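Local structure of probable TonB-dependent receptor (Pseudomonas aeruginosa, 4K3F) at residues E16-V30 / K214-I228. The protein probably serves as a periplasmic methionine-binding lipoprotein of the NlpA family, holding selenomethionine in its pocket and presumably delivering the amino acid for uptake. Sequence-based numbering, arbitrary orientation.
Sequences EILNVVKPLLAKEGV and KLAKALHSAEIKQFI
Helix 16-26 packs across two successive helices joined by a short turn, its N-to-C direction at 123° to that of 214-218 and, closer to antiparallel, 153° to that of 222-228, with Val21 beside Ala218 at a CA-CA distance of 6.5 Å. Alanine suits that point, because its single methyl fits against Val21 where the CA atoms are nearest. Around it the branched chains mesh: Leu25 CD1 meets Leu215 CD1 at 3.6 Å, and the side chains of Ile17 and Leu219 cross at about a right angle, Ile17 CG2 3.8 Å from Leu219 CD2. At the other end Val20 CG2 sits over the centre of the Phe227 ring, a CH-pi contact 3.8 Å from the centroid; CG anti to the backbone N (chi1 168°) brings the ring out beside Val20. These helices lie against one sheet of the two-lobed periplasmic binding protein fold, where Leu18, Val21 and Leu25 also touch strand 30-36. The break between helices 210-218 and 222-232 is secured by Ser221, whose small hydroxyl donates to Ala218 O (2.7 Å from OG) and, as N-cap, accepts from Ile224 N. Helix 16-26 finishes in a Schellman motif, where Gly29, lacking a side chain, easily adopts the positive phi. This turn offers Glu28 O to Lys214 NZ at 2.8 Å, nearly along the C=O axis. Lysine has the length required: its extended chain passes Glu28 CB and Val30 CG2, and its ammonium also forms a salt bridge with Asp210.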
ATOM      1  N   GLU A  16      10.458   7.289   4.779  1.00 14.67           N
ATOM      2  CA  GLU A  16      10.778   8.696   4.507  1.00 16.59           C
ATOM      3  C   GLU A  16       9.887   9.581   5.402  1.00 15.87           C
ATOM      4  O   GLU A  16      10.360  10.510   6.035  1.00 16.82           O
ATOM      5  CB  GLU A  16      10.581   9.026   3.029  1.00 16.83           C
ATOM      6  CG  GLU A  16      11.465   8.203   2.099  1.00 20.26           C
ATOM      7  CD  GLU A  16      11.475   8.702   0.648  1.00 22.94           C
ATOM      8  OE1 GLU A  16      10.435   9.122   0.131  1.00 25.86           O
ATOM      9  OE2 GLU A  16      12.530   8.597   0.007  1.00 27.05           O
ATOM     10  N   ILE A  17       8.590   9.307   5.405  1.00 13.58           N
ATOM     11  CA  ILE A  17       7.668  10.043   6.270  1.00 15.48           C
ATOM     12  C   ILE A  17       8.102   9.990   7.723  1.00 16.46           C
ATOM     13  O   ILE A  17       8.121  11.010   8.429  1.00 15.97           O
ATOM     14  CB  ILE A  17       6.234   9.479   6.109  1.00 15.24           C
ATOM     15  CG1 ILE A  17       5.690   9.844   4.720  1.00 16.29           C
ATOM     16  CG2 ILE A  17       5.307   9.985   7.221  1.00 14.37           C
ATOM     17  CD1 ILE A  17       4.437   9.066   4.319  1.00 16.76           C
ATOM     18  N   LEU A  18       8.425   8.780   8.194  1.00 13.93           N
ATOM     19  CA  LEU A  18       8.886   8.607   9.555  1.00 14.15           C
ATOM     20  C   LEU A  18      10.183   9.366   9.876  1.00 15.38           C
ATOM     21  O   LEU A  18      10.274   9.938  10.979  1.00 16.34           O
ATOM     22  CB  LEU A  18       8.973   7.118   9.918  1.00 14.84           C
ATOM     23  CG  LEU A  18       7.631   6.376   9.950  1.00 16.59           C
ATOM     24  CD1 LEU A  18       7.923   4.896  10.124  1.00 18.77           C
ATOM     25  CD2 LEU A  18       6.683   6.847  11.039  1.00 16.69           C
ATOM     26  N   ASN A  19      11.131   9.434   8.928  1.00 14.96           N
ATOM     27  CA  ASN A  19      12.369  10.201   9.142  1.00 16.24           C
ATOM     28  C   ASN A  19      12.080  11.718   9.367  1.00 16.78           C
ATOM     29  O   ASN A  19      12.745  12.377  10.156  1.00 16.42           O
ATOM     30  CB  ASN A  19      13.318  10.068   7.947  1.00 17.27           C
ATOM     31  CG  ASN A  19      13.986   8.702   7.852  1.00 23.26           C
ATOM     32  OD1 ASN A  19      14.317   8.101   8.840  1.00 28.56           O
ATOM     33  ND2 ASN A  19      14.247   8.266   6.623  1.00 33.84           N
ATOM     34  N   VAL A  20      11.056  12.215   8.683  1.00 15.57           N
ATOM     35  CA  VAL A  20      10.676  13.636   8.785  1.00 17.85           C
ATOM     36  C   VAL A  20       9.930  13.899  10.093  1.00 15.98           C
ATOM     37  O   VAL A  20      10.045  14.988  10.625  1.00 17.76           O
ATOM     38  CB  VAL A  20       9.879  14.032   7.522  1.00 19.90           C
ATOM     39  CG1 VAL A  20       9.267  15.409   7.609  1.00 19.94           C
ATOM     40  CG2 VAL A  20      10.818  13.928   6.318  1.00 19.23           C
ATOM     41  N   VAL A  21       9.192  12.897  10.615  1.00 15.99           N
ATOM     42  CA  VAL A  21       8.457  13.111  11.888  1.00 15.94           C
ATOM     43  C   VAL A  21       9.391  12.931  13.062  1.00 17.18           C
ATOM     44  O   VAL A  21       9.105  13.446  14.143  1.00 18.64           O
ATOM     45  CB  VAL A  21       7.180  12.251  12.165  1.00 24.12           C
ATOM     46  CG1 VAL A  21       6.063  12.577  11.227  1.00 34.95           C
ATOM     47  CG2 VAL A  21       7.450  10.777  12.195  1.00 25.28           C
ATOM     48  N   LYS A  22      10.487  12.207  12.867  1.00 17.33           N
ATOM     49  CA  LYS A  22      11.315  11.796  14.015  1.00 17.88           C
ATOM     50  C   LYS A  22      11.794  12.967  14.873  1.00 18.61           C
ATOM     51  O   LYS A  22      11.688  12.928  16.071  1.00 19.12           O
ATOM     52  CB  LYS A  22      12.493  10.900  13.557  1.00 19.50           C
ATOM     53  CG  LYS A  22      13.495  10.581  14.645  1.00 20.90           C
ATOM     54  CD  LYS A  22      14.359   9.366  14.283  1.00 21.53           C
ATOM     55  CE  LYS A  22      15.378   9.145  15.402  1.00 21.45           C
ATOM     56  NZ  LYS A  22      16.098   7.856  15.259  1.00 20.72           N
ATOM     57  N   PRO A  23      12.282  14.059  14.265  1.00 18.80           N
ATOM     58  CA  PRO A  23      12.669  15.202  15.130  1.00 19.26           C
ATOM     59  C   PRO A  23      11.539  15.836  15.921  1.00 20.62           C
ATOM     60  O   PRO A  23      11.776  16.265  17.046  1.00 21.71           O
ATOM     61  CB  PRO A  23      13.249  16.200  14.147  1.00 21.55           C
ATOM     62  CG  PRO A  23      13.765  15.343  13.031  1.00 24.08           C
ATOM     63  CD  PRO A  23      12.766  14.241  12.874  1.00 20.51           C
ATOM     64  N   LEU A  24      10.346  15.909  15.335  1.00 23.14           N
ATOM     65  CA  LEU A  24       9.168  16.422  16.035  1.00 24.03           C
ATOM     66  C   LEU A  24       8.879  15.601  17.286  1.00 24.29           C
ATOM     67  O   LEU A  24       8.572  16.155  18.353  1.00 23.92           O
ATOM     68  CB  LEU A  24       7.913  16.417  15.137  1.00 26.42           C
ATOM     69  CG  LEU A  24       7.888  17.382  13.959  1.00 27.04           C
ATOM     70  CD1 LEU A  24       6.606  17.196  13.158  1.00 26.32           C
ATOM     71  CD2 LEU A  24       8.069  18.820  14.463  1.00 29.02           C
ATOM     72  N   LEU A  25       9.016  14.289  17.160  1.00 19.40           N
ATOM     73  CA  LEU A  25       8.777  13.405  18.285  1.00 20.32           C
ATOM     74  C   LEU A  25       9.850  13.544  19.334  1.00 20.85           C
ATOM     75  O   LEU A  25       9.544  13.537  20.529  1.00 24.12           O
ATOM     76  CB  LEU A  25       8.648  11.959  17.804  1.00 20.29           C
ATOM     77  CG  LEU A  25       7.248  11.700  17.248  1.00 24.11           C
ATOM     78  CD1 LEU A  25       7.314  10.321  16.711  1.00 24.47           C
ATOM     79  CD2 LEU A  25       6.178  11.739  18.323  1.00 23.78           C
ATOM     80  N   ALA A  26      11.095  13.708  18.913  1.00 19.27           N
ATOM     81  CA  ALA A  26      12.201  13.910  19.867  1.00 23.08           C
ATOM     82  C   ALA A  26      11.900  15.083  20.795  1.00 26.45           C
ATOM     83  O   ALA A  26      12.182  15.024  21.999  1.00 25.06           O
ATOM     84  CB  ALA A  26      13.517  14.130  19.141  1.00 23.28           C
ATOM     85  N   LYS A  27      11.264  16.117  20.246  1.00 25.62           N
ATOM     86  CA  LYS A  27      10.943  17.304  21.033  1.00 28.54           C
ATOM     87  C   LYS A  27       9.795  17.054  22.008  1.00 29.96           C
ATOM     88  O   LYS A  27       9.605  17.855  22.912  1.00 30.62           O
ATOM     89  CB  LYS A  27      10.577  18.482  20.123  1.00 29.66           C
ATOM     90  CG  LYS A  27      11.728  18.923  19.224  1.00 33.76           C
ATOM     91  CD  LYS A  27      12.959  19.345  20.003  1.00 40.28           C
ATOM     92  CE  LYS A  27      13.653  20.496  19.292  1.00 49.01           C
ATOM     93  NZ  LYS A  27      14.873  20.953  20.010  1.00 56.87           N
ATOM     94  N   GLU A  28       9.035  15.960  21.822  1.00 26.31           N
ATOM     95  CA  GLU A  28       7.977  15.556  22.757  1.00 25.87           C
ATOM     96  C   GLU A  28       8.384  14.346  23.596  1.00 20.80           C
ATOM     97  O   GLU A  28       7.511  13.673  24.163  1.00 22.38           O
ATOM     98  CB  GLU A  28       6.734  15.155  21.999  1.00 30.00           C
ATOM     99  CG  GLU A  28       6.301  16.099  20.934  1.00 38.23           C
ATOM    100  CD  GLU A  28       5.020  15.627  20.353  1.00 42.48           C
ATOM    101  OE1 GLU A  28       3.969  15.933  20.955  1.00 62.68           O
ATOM    102  OE2 GLU A  28       5.080  14.898  19.338  1.00 44.13           O
ATOM    103  N   GLY A  29       9.669  14.065  23.678  1.00 21.44           N
ATOM    104  CA  GLY A  29      10.179  13.042  24.580  1.00 22.24           C
ATOM    105  C   GLY A  29      10.027  11.626  24.043  1.00 20.47           C
ATOM    106  O   GLY A  29       9.983  10.661  24.818  1.00 22.09           O
ATOM    107  N   VAL A  30       9.975  11.488  22.717  1.00 17.19           N
ATOM    108  CA  VAL A  30       9.838  10.177  22.103  1.00 19.60           C
ATOM    109  C   VAL A  30      10.956   9.947  21.136  1.00 19.40           C
ATOM    110  O   VAL A  30      11.183  10.771  20.259  1.00 18.70           O
ATOM    111  CB  VAL A  30       8.494  10.012  21.348  1.00 17.72           C
ATOM    112  CG1 VAL A  30       8.499   8.708  20.547  1.00 18.35           C
ATOM    113  CG2 VAL A  30       7.350  10.064  22.331  1.00 20.42           C
ATOM    114  N   LYS A 214       1.504  10.202  20.518  1.00 13.97           N
ATOM    115  CA  LYS A 214       2.299  11.339  20.001  1.00 13.09           C
ATOM    116  C   LYS A 214       2.672  11.050  18.557  1.00 14.31           C
ATOM    117  O   LYS A 214       2.581  11.945  17.732  1.00 16.51           O
ATOM    118  CB  LYS A 214       3.514  11.534  20.850  1.00 14.70           C
ATOM    119  CG  LYS A 214       3.192  12.189  22.180  1.00 16.49           C
ATOM    120  CD  LYS A 214       4.360  12.210  23.128  1.00 17.70           C
ATOM    121  CE  LYS A 214       4.052  13.074  24.359  1.00 21.66           C
ATOM    122  NZ  LYS A 214       5.107  12.822  25.356  1.00 23.74           N
ATOM    123  N   LEU A 215       3.105   9.822  18.243  1.00 14.40           N
ATOM    124  CA  LEU A 215       3.399   9.497  16.833  1.00 14.76           C
ATOM    125  C   LEU A 215       2.190   9.666  15.945  1.00 16.04           C
ATOM    126  O   LEU A 215       2.282  10.265  14.876  1.00 15.70           O
ATOM    127  CB  LEU A 215       3.954   8.080  16.681  1.00 15.04           C
ATOM    128  CG  LEU A 215       4.255   7.583  15.240  1.00 14.33           C
ATOM    129  CD1 LEU A 215       5.222   8.444  14.452  1.00 17.63           C
ATOM    130  CD2 LEU A 215       4.793   6.157  15.263  1.00 16.66           C
ATOM    131  N   ALA A 216       1.046   9.093  16.358  1.00 13.27           N
ATOM    132  CA  ALA A 216      -0.200   9.225  15.604  1.00 13.53           C
ATOM    133  C   ALA A 216      -0.542  10.713  15.316  1.00 16.06           C
ATOM    134  O   ALA A 216      -0.908  11.080  14.195  1.00 15.97           O
ATOM    135  CB  ALA A 216      -1.355   8.505  16.329  1.00 15.10           C
ATOM    136  N   LYS A 217      -0.426  11.576  16.338  1.00 15.45           N
ATOM    137  CA  LYS A 217      -0.732  12.981  16.188  1.00 16.94           C
ATOM    138  C   LYS A 217       0.249  13.640  15.229  1.00 17.10           C
ATOM    139  O   LYS A 217      -0.165  14.425  14.396  1.00 18.13           O
ATOM    140  CB  LYS A 217      -0.717  13.694  17.547  1.00 21.83           C
ATOM    141  CG  LYS A 217      -1.037  15.180  17.472  1.00 29.88           C
ATOM    142  CD  LYS A 217      -1.517  15.709  18.826  1.00 42.73           C
ATOM    143  CE  LYS A 217      -1.320  17.213  18.972  1.00 53.27           C
ATOM    144  NZ  LYS A 217      -1.297  17.600  20.412  1.00 57.66           N
ATOM    145  N   ALA A 218       1.533  13.329  15.343  1.00 16.65           N
ATOM    146  CA  ALA A 218       2.560  13.900  14.442  1.00 17.84           C
ATOM    147  C   ALA A 218       2.296  13.520  13.005  1.00 19.21           C
ATOM    148  O   ALA A 218       2.532  14.301  12.081  1.00 19.21           O
ATOM    149  CB  ALA A 218       3.958  13.450  14.849  1.00 20.31           C
ATOM    150  N   LEU A 219       1.757  12.316  12.796  1.00 15.86           N
ATOM    151  CA  LEU A 219       1.469  11.831  11.441  1.00 14.92           C
ATOM    152  C   LEU A 219       0.250  12.494  10.833  1.00 18.23           C
ATOM    153  O   LEU A 219      -0.023  12.257   9.666  1.00 18.78           O
ATOM    154  CB  LEU A 219       1.288  10.308  11.426  1.00 14.18           C
ATOM    155  CG  LEU A 219       2.585   9.524  11.680  1.00 15.55           C
ATOM    156  CD1 LEU A 219       2.303   8.071  11.965  1.00 14.80           C
ATOM    157  CD2 LEU A 219       3.492   9.617  10.492  1.00 16.96           C
ATOM    158  N   HIS A 220      -0.503  13.274  11.627  1.00 18.50           N
ATOM    159  CA  HIS A 220      -1.599  14.126  11.106  1.00 17.27           C
ATOM    160  C   HIS A 220      -1.206  15.603  11.098  1.00 18.71           C
ATOM    161  O   HIS A 220      -2.064  16.463  10.895  1.00 20.78           O
ATOM    162  CB  HIS A 220      -2.897  13.935  11.892  1.00 18.59           C
ATOM    163  CG  HIS A 220      -3.646  12.686  11.552  1.00 21.33           C
ATOM    164  ND1 HIS A 220      -4.959  12.491  11.928  1.00 22.83           N
ATOM    165  CD2 HIS A 220      -3.296  11.589  10.830  1.00 20.67           C
ATOM    166  CE1 HIS A 220      -5.379  11.314  11.484  1.00 27.28           C
ATOM    167  NE2 HIS A 220      -4.384  10.741  10.826  1.00 22.32           N
ATOM    168  N   SER A 221       0.086  15.900  11.282  1.00 20.09           N
ATOM    169  CA  SER A 221       0.528  17.279  11.428  1.00 19.79           C
ATOM    170  C   SER A 221       0.506  17.980  10.071  1.00 19.27           C
ATOM    171  O   SER A 221       0.620  17.354   9.006  1.00 18.16           O
ATOM    172  CB  SER A 221       1.910  17.385  12.033  1.00 19.23           C
ATOM    173  OG  SER A 221       2.873  16.867  11.160  1.00 18.59           O
ATOM    174  N   ALA A 222       0.345  19.295  10.117  1.00 19.27           N
ATOM    175  CA  ALA A 222       0.440  20.118   8.901  1.00 19.01           C
ATOM    176  C   ALA A 222       1.790  19.956   8.222  1.00 21.49           C
ATOM    177  O   ALA A 222       1.875  19.967   6.987  1.00 19.47           O
ATOM    178  CB  ALA A 222       0.230  21.569   9.255  1.00 19.79           C
ATOM    179  N   GLU A 223       2.840  19.746   9.031  1.00 20.75           N
ATOM    180  CA  GLU A 223       4.198  19.609   8.496  1.00 22.15           C
ATOM    181  C   GLU A 223       4.350  18.322   7.694  1.00 22.43           C
ATOM    182  O   GLU A 223       4.990  18.321   6.657  1.00 20.55           O
ATOM    183  CB  GLU A 223       5.209  19.681   9.631  1.00 25.22           C
ATOM    184  CG  GLU A 223       5.293  21.072  10.257  1.00 24.76           C
ATOM    185  CD  GLU A 223       4.179  21.385  11.234  1.00 31.24           C
ATOM    186  OE1 GLU A 223       3.515  20.460  11.737  1.00 24.49           O
ATOM    187  OE2 GLU A 223       3.949  22.584  11.491  1.00 35.63           O
ATOM    188  N   ILE A 224       3.763  17.215   8.172  1.00 17.74           N
ATOM    189  CA  ILE A 224       3.862  15.936   7.471  1.00 17.50           C
ATOM    190  C   ILE A 224       3.008  15.978   6.221  1.00 17.18           C
ATOM    191  O   ILE A 224       3.375  15.430   5.190  1.00 18.28           O
ATOM    192  CB  ILE A 224       3.469  14.789   8.424  1.00 20.46           C
ATOM    193  CG1 ILE A 224       4.609  14.572   9.394  1.00 28.59           C
ATOM    194  CG2 ILE A 224       3.182  13.528   7.659  1.00 27.55           C
ATOM    195  CD1 ILE A 224       5.907  14.105   8.717  1.00 33.48           C
ATOM    196  N   LYS A 225       1.891  16.713   6.288  1.00 18.66           N
ATOM    197  CA  LYS A 225       1.027  16.851   5.119  1.00 20.29           C
ATOM    198  C   LYS A 225       1.784  17.589   4.014  1.00 18.61           C
ATOM    199  O   LYS A 225       1.808  17.170   2.867  1.00 17.35           O
ATOM    200  CB  LYS A 225      -0.283  17.563   5.477  1.00 20.29           C
ATOM    201  CG  LYS A 225      -1.153  17.907   4.288  1.00 23.43           C
ATOM    202  CD  LYS A 225      -2.400  18.644   4.752  1.00 27.60           C
ATOM    203  CE  LYS A 225      -3.549  17.698   4.909  1.00 39.02           C
ATOM    204  NZ  LYS A 225      -4.838  18.421   4.918  1.00 39.47           N
ATOM    205  N   GLN A 226       2.471  18.662   4.395  1.00 20.38           N
ATOM    206  CA  GLN A 226       3.263  19.420   3.446  1.00 21.69           C
ATOM    207  C   GLN A 226       4.354  18.554   2.836  1.00 20.21           C
ATOM    208  O   GLN A 226       4.578  18.604   1.619  1.00 20.21           O
ATOM    209  CB  GLN A 226       3.891  20.651   4.132  1.00 21.41           C
ATOM    210  CG  GLN A 226       4.839  21.493   3.267  1.00 24.67           C
ATOM    211  CD  GLN A 226       4.192  22.006   2.003  1.00 31.71           C
ATOM    212  OE1 GLN A 226       3.063  22.478   2.053  1.00 31.96           O
ATOM    213  NE2 GLN A 226       4.904  21.920   0.859  1.00 31.94           N
ATOM    214  N   PHE A 227       5.066  17.802   3.679  1.00 20.24           N
ATOM    215  CA  PHE A 227       6.129  16.956   3.161  1.00 18.59           C
ATOM    216  C   PHE A 227       5.555  15.999   2.116  1.00 18.09           C
ATOM    217  O   PHE A 227       6.114  15.809   1.053  1.00 19.33           O
ATOM    218  CB  PHE A 227       6.832  16.146   4.280  1.00 16.59           C
ATOM    219  CG  PHE A 227       7.736  15.061   3.751  1.00 19.23           C
ATOM    220  CD1 PHE A 227       8.975  15.375   3.205  1.00 19.29           C
ATOM    221  CD2 PHE A 227       7.354  13.737   3.787  1.00 17.53           C
ATOM    222  CE1 PHE A 227       9.801  14.390   2.690  1.00 20.18           C
ATOM    223  CE2 PHE A 227       8.172  12.747   3.285  1.00 18.84           C
ATOM    224  CZ  PHE A 227       9.397  13.073   2.727  1.00 18.83           C
ATOM    225  N   ILE A 228       4.438  15.350   2.451  1.00 18.52           N
ATOM    226  CA  ILE A 228       3.842  14.346   1.552  1.00 21.55           C
ATOM    227  C   ILE A 228       3.480  14.999   0.214  1.00 21.28           C
ATOM    228  O   ILE A 228       3.742  14.464  -0.863  1.00 20.42           O
ATOM    229  CB  ILE A 228       2.600  13.690   2.203  1.00 21.07           C
ATOM    230  CG1 ILE A 228       3.031  12.757   3.356  1.00 22.88           C
ATOM    231  CG2 ILE A 228       1.798  12.914   1.172  1.00 21.26           C
ATOM    232  CD1 ILE A 228       1.901  12.301   4.262  1.00 24.31           C
TER